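Local structure of extracellular haem-binding protein (Streptomyces reticuli, 3FPW) at residues T156-K161 / A185-L190. The protein binds and degrades haem outside the cell, forms an eight-subunit assembly, and probably signals through its cognate two-component sensor kinase. Sequence-based numbering, arbitrary orientation.
Sequences TPVTAK and AGAAVL
V158, A187 and L190 meet through methyl groups alone, and no flat side chain takes part on either side. P157, the only ring in the two segments, has its CB pointing away from 185-190. No hydrogen bond joins 156-161 to 185-190.

V158 is the middle of the contact, and both of its branches are used. V158 CG1 lies anti to the backbone N (chi1 170°) and touches L190 CD1 at 4.0 Å. V158 CG2 faces A187 CB at 4.1 Å. V158 CG2 is also 4.2 Å from L190 CD1, so this one leucine methyl reaches both valine methyls. The side chains of V158 and L190 cross at about a right angle. In L190, CD1 is anti to CA (chi2 175°), which carries this branch to the valine. T156 adds a looser touch, from T156 CG2 to A187 CB at 4.4 Å.

A type I turn runs from A187 to L190. The turn is closed by L190 N bonding to A187 O at 3.0 Å. It brings A187 and L190 to the same valine.

I168 on strand 163-171 also packs on V158 and A187. L190 touches A73 of helix 67-83 as well. In a second subunit, V52 packs on A187 and E58 on L190, and a strand of that subunit pairs in parallel with V158 and T159, so the sheet runs on across the interface.

The arrangement is helix-on-sheet packing in a protein of the HbpS-like family (GAF clan): the end of the C-terminal helix 176-187 rests on strand 155-160, an outermost strand of the chain's four-stranded antiparallel sheet.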
loop_
_atom_site.group_PDB
_atom_site.type_symbol
_atom_site.label_atom_id
_atom_site.label_comp_id
_atom_site.label_asym_id
_atom_site.label_seq_id
_atom_site.Cartn_x
_atom_site.Cartn_y
_atom_site.Cartn_z
ATOM N N THR A 156 9.826 12.680 -21.199
ATOM C CA THR A 156 9.785 12.737 -22.669
ATOM C C THR A 156 9.873 11.324 -23.249
ATOM O O THR A 156 10.610 10.497 -22.735
ATOM C CB THR A 156 10.897 13.671 -23.236
ATOM O OG1 THR A 156 10.587 13.996 -24.597
ATOM C CG2 THR A 156 12.255 13.039 -23.164
ATOM N N PRO A 157 9.125 11.056 -24.333
ATOM C CA PRO A 157 9.147 9.700 -24.877
ATOM C C PRO A 157 10.277 9.438 -25.864
ATOM O O PRO A 157 10.847 10.359 -26.469
ATOM C CB PRO A 157 7.803 9.595 -25.605
ATOM C CG PRO A 157 7.557 11.003 -26.082
ATOM C CD PRO A 157 8.068 11.882 -24.951
ATOM N N VAL A 158 10.569 8.160 -26.027
ATOM C CA VAL A 158 11.534 7.706 -27.010
ATOM C C VAL A 158 10.821 6.648 -27.811
ATOM O O VAL A 158 10.107 5.800 -27.247
ATOM C CB VAL A 158 12.779 7.100 -26.332
ATOM C CG1 VAL A 158 13.661 6.402 -27.346
ATOM C CG2 VAL A 158 13.574 8.193 -25.557
ATOM N N THR A 159 10.979 6.694 -29.130
ATOM C CA THR A 159 10.265 5.756 -29.970
ATOM C C THR A 159 11.196 4.855 -30.745
ATOM O O THR A 159 12.405 5.066 -30.784
ATOM C CB THR A 159 9.373 6.472 -31.015
ATOM O OG1 THR A 159 10.205 7.287 -31.850
ATOM C CG2 THR A 159 8.306 7.339 -30.332
ATOM N N ALA A 160 10.600 3.836 -31.347
ATOM C CA ALA A 160 11.266 2.972 -32.314
ATOM C C ALA A 160 10.186 2.542 -33.295
ATOM O O ALA A 160 9.123 2.100 -32.887
ATOM C CB ALA A 160 11.895 1.759 -31.609
ATOM N N LYS A 161 10.438 2.729 -34.590
ATOM C CA LYS A 161 9.450 2.419 -35.631
ATOM C C LYS A 161 8.126 3.157 -35.447
ATOM O O LYS A 161 7.049 2.638 -35.760
ATOM C CB LYS A 161 9.221 0.909 -35.732
ATOM C CG LYS A 161 10.494 0.126 -36.043
ATOM C CD LYS A 161 10.296 -0.828 -37.240
ATOM C CE LYS A 161 9.662 -2.175 -36.854
ATOM N NZ LYS A 161 9.270 -2.974 -38.067
ATOM N N ALA A 185 17.946 16.084 -23.193
ATOM C CA ALA A 185 19.387 15.892 -23.348
ATOM C C ALA A 185 19.773 14.424 -23.220
ATOM O O ALA A 185 20.671 13.940 -23.910
ATOM C CB ALA A 185 20.148 16.730 -22.319
ATOM N N GLY A 186 19.087 13.710 -22.327
ATOM C CA GLY A 186 19.281 12.269 -22.217
ATOM C C GLY A 186 18.798 11.524 -23.453
ATOM O O GLY A 186 19.505 10.681 -23.997
ATOM N N ALA A 187 17.600 11.839 -23.931
ATOM C CA ALA A 187 17.102 11.198 -25.142
ATOM C C ALA A 187 17.987 11.465 -26.355
ATOM O O ALA A 187 18.115 10.613 -27.238
ATOM C CB ALA A 187 15.696 11.652 -25.443
ATOM N N ALA A 188 18.600 12.647 -26.376
ATOM C CA ALA A 188 19.362 13.114 -27.543
ATOM C C ALA A 188 20.557 12.240 -27.887
ATOM O O ALA A 188 21.059 12.297 -29.023
ATOM C CB ALA A 188 19.824 14.557 -27.324
ATOM N N VAL A 189 21.036 11.460 -26.923
ATOM C CA VAL A 189 22.198 10.630 -27.174
ATOM C C VAL A 189 21.843 9.322 -27.820
ATOM O O VAL A 189 22.744 8.562 -28.197
ATOM C CB VAL A 189 23.024 10.368 -25.922
ATOM C CG1 VAL A 189 23.430 11.690 -25.284
ATOM C CG2 VAL A 189 22.235 9.492 -24.965
ATOM N N LEU A 190 20.548 9.076 -27.983
ATOM C CA LEU A 190 20.078 7.856 -28.628
ATOM C C LEU A 190 19.858 8.092 -30.122
ATOM O O LEU A 190 19.764 9.235 -30.574
ATOM C CB LEU A 190 18.770 7.391 -27.991
ATOM C CG LEU A 190 18.850 7.103 -26.489
ATOM C CD1 LEU A 190 17.455 6.770 -25.978
ATOM C CD2 LEU A 190 19.786 5.951 -26.237
#